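YueI protein (Bacillus subtilis, PDB 2OHW) is of unknown function, a small single-chain alpha/beta protein of the DUF1694 family built round a four-stranded mixed sheet. Local coordinates at residues D8-Q13 against R26-G31; K53-E58 against I82-R87. All blocks are in the same frame, centred on the assembly; numbering follows the deposited sequence.

How the contacts relate
Contacts 1 and 2 follow each other along the chain, the first closing before the second opens, and lie on opposite sides of the chain's centre. Their centres are 22 Å apart and their nearest atoms about 12 Å, so they do not touch. The centre of contact 1 lies about 9 Å from the chain's centre; it packs helix 5-12 against the end of helix 22-28 through apolar side chains. Contact 2, its centre about 13 Å from that point, sets helix 53-60 beside helix 75-87 and adds an ionic network to its apolar part. The four-stranded sheet relates them: contact 1 touches strand 104-110, contact 2 the edge strand 37-42 and, through its second helix, strand 65-70.

Contact 1. Residues D8-Q13 against R26-G31; sequences DLYLQQ and RHLFLG
Leu11 and Leu28 mark the closest backbone approach, their CA atoms 9.8 Å apart, so helix 5-12 and the end of helix 22-28 meet through side chains alone. Helix 5-12 packs on the C-terminal end of helix 22-28, in the N-terminal part of the alpha/beta fold. Phe29 is the first residue to leave helical geometry, and the chain turns there: Gly31 N bonds back to Arg26 O, while Gly31 itself has backbone angles (phi 102°) that would press a CB against the preceding carbonyl oxygen.

Leu28 reaches both Tyr10 and Leu11 of helix 5-12. Its CG stands anti to the backbone N (chi1 176°), which carries both methyls across: CD1 meets Leu11 CD2 at 3.8 Å, and CD2 reaches Tyr10 CE2, also at 3.8 Å, arriving at the edge of that ring. The two leucines slide past each other in opposite directions. The same Leu28 CD2 lies over one face of the Phe29 ring, near its rim, and so joins both aromatic rings.

Tyr10 and Phe29 approach from opposite directions and meet at their edges, Tyr10 OH lying 3.8 Å from Phe29 CZ and in the plane of the Phe29 ring. This hydroxyl is hydrogen-bonded to Gly17 O, which gives the phenol's polar end a partner beside the hydrocarbon. Leu28 and Phe29 also touch Leu104 of strand 104-110, linking the helix end to the sheet. Closing the same turn, Arg26 NH1 donates to Gly31 O at 3.0 Å, with the oxygen 8° from the guanidinium plane.

Contact 2. Residues K53-E58 against I82-R87; sequences KEAEHE and IQMASR
Two neighbouring helices of the alpha/beta fold, 53-60 and 75-87, pack side by side here, joined by the Glu56-Arg87 salt bridge, which Lys53 extends into a network. The axes of their segments run nearly parallel, crossing at -24° with a closest approach of 9.7 Å, and the CA atoms of Glu56 and Met84 come within 6.1 Å. Met84 bridges the gap: its SD lies 3.8 Å from Glu56 CB, and a bend at chi3 (-16°) turns CE toward Ala55 CB (3.9 Å) and Glu56 N (3.7 Å). Beside this apolar contact the extended Glu56 chain crosses Arg87 at about a right angle. Arg87 NH1 donates to Glu56 OE2 at 2.8 Å through a bent bond (N-H...O 141°); the oxygen lies in the guanidinium plane, but the donor comes from above the carboxylate plane. OE2 is shared with Tyr88 OH, its main polar partner, and Lys53 NZ forms a salt bridge with Glu56 OE1 at 2.8 Å, though its hydrogen bond is weak, so each carboxylate oxygen has a partner. An alanine in place of Glu56 would probably leave Lys53 and Arg87 as like charges without the anion between them, and Tyr88 without this partner. On the sheet side, Ala55 touches Tyr81 of helix 75-87 and Leu39 of strand 37-42, while Ile82 and Ala85 rest on Ile69 and Leu67 of strand 65-70, seating the pair against the sheet.

Contact 1. Residues D8-Q13 against R26-G31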
loop_
_atom_site.group_PDB
_atom_site.type_symbol
_atom_site.label_atom_id
_atom_site.label_comp_id
_atom_site.label_asym_id
_atom_site.label_seq_id
_atom_site.Cartn_x
_atom_site.Cartn_y
_atom_site.Cartn_z
ATOM N N ASP A 8 3.241 14.529 -6.750
ATOM C CA ASP A 8 2.884 13.802 -7.954
ATOM C C ASP A 8 4.106 13.122 -8.541
ATOM O O ASP A 8 4.002 12.004 -9.035
ATOM C CB ASP A 8 2.266 14.715 -9.014
ATOM C CG ASP A 8 0.882 15.196 -8.648
ATOM O OD1 ASP A 8 0.285 14.717 -7.650
ATOM O OD2 ASP A 8 0.389 16.078 -9.381
ATOM N N LEU A 9 5.260 13.785 -8.500
ATOM C CA LEU A 9 6.463 13.205 -9.053
ATOM C C LEU A 9 6.901 12.024 -8.193
ATOM O O LEU A 9 7.258 10.969 -8.723
ATOM C CB LEU A 9 7.599 14.233 -9.187
ATOM C CG LEU A 9 8.779 13.695 -10.020
ATOM C CD1 LEU A 9 8.363 13.361 -11.456
ATOM C CD2 LEU A 9 9.968 14.639 -10.034
ATOM N N TYR A 10 6.839 12.194 -6.877
ATOM C CA TYR A 10 7.145 11.093 -5.944
ATOM C C TYR A 10 6.298 9.870 -6.253
ATOM O O TYR A 10 6.807 8.747 -6.343
ATOM C CB TYR A 10 6.884 11.567 -4.518
ATOM C CG TYR A 10 7.107 10.558 -3.427
ATOM C CD1 TYR A 10 8.386 10.330 -2.921
ATOM C CD2 TYR A 10 6.037 9.892 -2.835
ATOM C CE1 TYR A 10 8.596 9.420 -1.893
ATOM C CE2 TYR A 10 6.241 8.983 -1.806
ATOM C CZ TYR A 10 7.522 8.766 -1.324
ATOM O OH TYR A 10 7.734 7.893 -0.267
ATOM N N LEU A 11 5.003 10.088 -6.427
ATOM C CA LEU A 11 4.102 8.989 -6.815
ATOM C C LEU A 11 4.421 8.390 -8.191
ATOM O O LEU A 11 4.528 7.171 -8.339
ATOM C CB LEU A 11 2.646 9.447 -6.766
ATOM C CG LEU A 11 2.117 9.889 -5.398
ATOM C CD1 LEU A 11 0.773 10.531 -5.589
ATOM C CD2 LEU A 11 1.994 8.659 -4.482
ATOM N N GLN A 12 4.613 9.242 -9.191
ATOM C CA GLN A 12 4.820 8.760 -10.559
ATOM C C GLN A 12 6.064 7.886 -10.634
ATOM O O GLN A 12 6.082 6.875 -11.356
ATOM C CB GLN A 12 4.933 9.963 -11.504
ATOM C CG GLN A 12 5.352 9.666 -12.942
ATOM C CD GLN A 12 5.349 10.934 -13.760
ATOM O OE1 GLN A 12 4.295 11.538 -13.973
ATOM N NE2 GLN A 12 6.526 11.362 -14.187
ATOM N N GLN A 13 7.083 8.252 -9.860
ATOM C CA GLN A 13 8.357 7.533 -9.898
ATOM C C GLN A 13 8.469 6.347 -8.948
ATOM O O GLN A 13 9.510 5.715 -8.882
ATOM C CB GLN A 13 9.510 8.500 -9.684
ATOM C CG GLN A 13 9.621 9.504 -10.805
ATOM C CD GLN A 13 10.959 10.173 -10.837
ATOM O OE1 GLN A 13 11.624 10.319 -9.805
ATOM N NE2 GLN A 13 11.357 10.624 -12.027
ATOM N N ARG A 26 2.073 9.486 6.673
ATOM C CA ARG A 26 0.924 8.788 7.232
ATOM C C ARG A 26 -0.326 9.029 6.406
ATOM O O ARG A 26 -1.140 8.122 6.218
ATOM C CB ARG A 26 0.691 9.195 8.687
ATOM C CG ARG A 26 1.814 8.772 9.624
ATOM C CD ARG A 26 1.373 8.882 11.078
ATOM N NE ARG A 26 2.508 8.802 11.984
ATOM C CZ ARG A 26 3.026 7.669 12.443
ATOM N NH1 ARG A 26 2.520 6.493 12.075
ATOM N NH2 ARG A 26 4.064 7.711 13.270
ATOM N N HIS A 27 -0.475 10.252 5.902
ATOM C CA HIS A 27 -1.630 10.575 5.072
ATOM C C HIS A 27 -1.622 9.868 3.714
ATOM O O HIS A 27 -2.686 9.643 3.140
ATOM C CB HIS A 27 -1.781 12.085 4.906
ATOM C CG HIS A 27 -2.071 12.806 6.190
ATOM N ND1 HIS A 27 -1.452 13.987 6.538
ATOM C CD2 HIS A 27 -2.919 12.511 7.206
ATOM C CE1 HIS A 27 -1.906 14.391 7.712
ATOM N NE2 HIS A 27 -2.795 13.511 8.141
ATOM N N LEU A 28 -0.435 9.531 3.203
ATOM C CA LEU A 28 -0.324 8.751 1.961
ATOM C C LEU A 28 -0.472 7.239 2.213
ATOM O O LEU A 28 -1.220 6.549 1.502
ATOM C CB LEU A 28 0.993 9.042 1.234
ATOM C CG LEU A 28 1.282 8.213 -0.036
ATOM C CD1 LEU A 28 0.241 8.380 -1.121
ATOM C CD2 LEU A 28 2.663 8.571 -0.588
ATOM N N PHE A 29 0.262 6.741 3.210
ATOM C CA PHE A 29 0.408 5.305 3.430
ATOM C C PHE A 29 -0.565 4.683 4.434
ATOM O O PHE A 29 -0.216 3.733 5.156
ATOM C CB PHE A 29 1.862 4.977 3.791
ATOM C CG PHE A 29 2.837 5.265 2.672
ATOM C CD1 PHE A 29 2.870 4.451 1.540
ATOM C CD2 PHE A 29 3.722 6.325 2.761
ATOM C CE1 PHE A 29 3.774 4.722 0.500
ATOM C CE2 PHE A 29 4.634 6.591 1.738
ATOM C CZ PHE A 29 4.653 5.796 0.605
ATOM N N LEU A 30 -1.790 5.212 4.457
ATOM C CA LEU A 30 -2.874 4.647 5.281
ATOM C C LEU A 30 -2.490 4.562 6.756
ATOM O O LEU A 30 -2.868 3.619 7.463
ATOM C CB LEU A 30 -3.306 3.269 4.748
ATOM C CG LEU A 30 -3.874 3.250 3.325
ATOM C CD1 LEU A 30 -4.107 1.810 2.849
ATOM C CD2 LEU A 30 -5.158 4.054 3.251
ATOM N N GLY A 31 -1.747 5.572 7.201
ATOM C CA GLY A 31 -1.367 5.715 8.606
ATOM C C GLY A 31 0.051 5.288 8.923
ATOM O O GLY A 31 0.544 5.587 10.014
#

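Contact 2. Residues K53-E58 against I82-R87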
loop_
_atom_site.group_PDB
_atom_site.type_symbol
_atom_site.label_atom_id
_atom_site.label_comp_id
_atom_site.label_asym_id
_atom_site.label_seq_id
_atom_site.Cartn_x
_atom_site.Cartn_y
_atom_site.Cartn_z
ATOM N N LYS A 53 0.330 -11.415 -7.469
ATOM C CA LYS A 53 1.205 -12.404 -6.825
ATOM C C LYS A 53 2.368 -11.760 -6.055
ATOM O O LYS A 53 2.866 -12.341 -5.096
ATOM C CB LYS A 53 1.727 -13.414 -7.853
ATOM C CG LYS A 53 2.354 -14.668 -7.241
ATOM C CD LYS A 53 1.354 -15.487 -6.414
ATOM C CE LYS A 53 2.090 -16.411 -5.452
ATOM N NZ LYS A 53 1.153 -17.325 -4.744
ATOM N N GLU A 54 2.783 -10.561 -6.468
ATOM C CA GLU A 54 3.836 -9.830 -5.768
ATOM C C GLU A 54 3.413 -9.451 -4.358
ATOM O O GLU A 54 4.233 -9.445 -3.444
ATOM C CB GLU A 54 4.242 -8.574 -6.545
ATOM C CG GLU A 54 4.875 -8.876 -7.910
ATOM C CD GLU A 54 3.880 -8.964 -9.055
ATOM O OE1 GLU A 54 2.665 -9.095 -8.829
ATOM O OE2 GLU A 54 4.327 -8.920 -10.217
ATOM N N ALA A 55 2.125 -9.168 -4.164
ATOM C CA ALA A 55 1.623 -8.905 -2.812
ATOM C C ALA A 55 1.603 -10.188 -2.007
ATOM O O ALA A 55 1.963 -10.177 -0.829
ATOM C CB ALA A 55 0.230 -8.274 -2.849
ATOM N N GLU A 56 1.195 -11.288 -2.637
ATOM C CA GLU A 56 1.205 -12.581 -1.941
ATOM C C GLU A 56 2.618 -12.922 -1.476
ATOM O O GLU A 56 2.814 -13.402 -0.369
ATOM C CB GLU A 56 0.621 -13.716 -2.787
ATOM C CG GLU A 56 0.603 -15.044 -2.004
ATOM C CD GLU A 56 -0.430 -16.054 -2.454
ATOM O OE1 GLU A 56 -0.977 -15.927 -3.574
ATOM O OE2 GLU A 56 -0.667 -17.006 -1.675
ATOM N N HIS A 57 3.608 -12.654 -2.324
ATOM C CA HIS A 57 4.984 -12.925 -1.950
ATOM C C HIS A 57 5.393 -12.202 -0.676
ATOM O O HIS A 57 6.052 -12.782 0.202
ATOM C CB HIS A 57 5.940 -12.547 -3.087
ATOM C CG HIS A 57 7.373 -12.834 -2.767
ATOM N ND1 HIS A 57 8.210 -11.899 -2.203
ATOM C CD2 HIS A 57 8.091 -13.978 -2.860
ATOM C CE1 HIS A 57 9.402 -12.439 -2.003
ATOM N NE2 HIS A 57 9.351 -13.703 -2.387
ATOM N N GLU A 58 5.035 -10.923 -0.586
ATOM C CA GLU A 58 5.369 -10.116 0.578
ATOM C C GLU A 58 4.623 -10.571 1.833
ATOM O O GLU A 58 5.177 -10.543 2.933
ATOM C CB GLU A 58 5.120 -8.623 0.309
ATOM C CG GLU A 58 6.089 -7.980 -0.712
ATOM C CD GLU A 58 7.571 -8.279 -0.455
ATOM O OE1 GLU A 58 8.031 -8.233 0.714
ATOM O OE2 GLU A 58 8.291 -8.553 -1.440
ATOM N N ILE A 82 -7.325 -10.242 1.612
ATOM C CA ILE A 82 -7.592 -10.696 2.981
ATOM C C ILE A 82 -7.374 -12.206 3.074
ATOM O O ILE A 82 -6.814 -12.693 4.065
ATOM C CB ILE A 82 -9.023 -10.310 3.418
ATOM C CG1 ILE A 82 -9.089 -8.795 3.678
ATOM C CG2 ILE A 82 -9.476 -11.156 4.642
ATOM C CD1 ILE A 82 -10.482 -8.266 4.074
ATOM N N GLN A 83 -7.797 -12.930 2.034
ATOM C CA GLN A 83 -7.583 -14.386 1.970
ATOM C C GLN A 83 -6.094 -14.692 2.008
ATOM O O GLN A 83 -5.664 -15.608 2.722
ATOM C CB GLN A 83 -8.196 -14.983 0.701
ATOM C CG GLN A 83 -9.708 -14.732 0.525
ATOM C CD GLN A 83 -10.564 -15.591 1.430
ATOM O OE1 GLN A 83 -10.344 -16.794 1.545
ATOM N NE2 GLN A 83 -11.555 -14.981 2.069
ATOM N N MET A 84 -5.315 -13.932 1.231
ATOM C CA MET A 84 -3.857 -14.115 1.178
ATOM C C MET A 84 -3.255 -13.834 2.548
ATOM O O MET A 84 -2.409 -14.599 3.034
ATOM C CB MET A 84 -3.214 -13.166 0.161
ATOM C CG MET A 84 -3.578 -13.360 -1.297
ATOM S SD MET A 84 -2.746 -12.098 -2.365
ATOM C CE MET A 84 -2.226 -10.882 -1.188
ATOM N N ALA A 85 -3.678 -12.733 3.182
ATOM C CA ALA A 85 -3.154 -12.356 4.501
ATOM C C ALA A 85 -3.437 -13.465 5.522
ATOM O O ALA A 85 -2.536 -13.919 6.226
ATOM C CB ALA A 85 -3.733 -11.000 4.967
ATOM N N SER A 86 -4.682 -13.916 5.599
ATOM C CA SER A 86 -5.029 -14.926 6.588
ATOM C C SER A 86 -4.276 -16.233 6.376
ATOM O O SER A 86 -3.905 -16.899 7.355
ATOM C CB SER A 86 -6.548 -15.121 6.626
ATOM O OG SER A 86 -7.151 -13.913 7.070
ATOM N N ARG A 87 -4.037 -16.572 5.107
ATOM C CA ARG A 87 -3.283 -17.769 4.729
ATOM C C ARG A 87 -1.913 -17.811 5.421
ATOM O O ARG A 87 -1.426 -18.884 5.783
ATOM C CB ARG A 87 -3.100 -17.802 3.208
ATOM C CG ARG A 87 -2.347 -19.007 2.629
ATOM C CD ARG A 87 -2.413 -18.975 1.094
ATOM N NE ARG A 87 -3.798 -18.852 0.629
ATOM C CZ ARG A 87 -4.205 -18.144 -0.427
ATOM N NH1 ARG A 87 -3.339 -17.462 -1.175
ATOM N NH2 ARG A 87 -5.494 -18.110 -0.729
#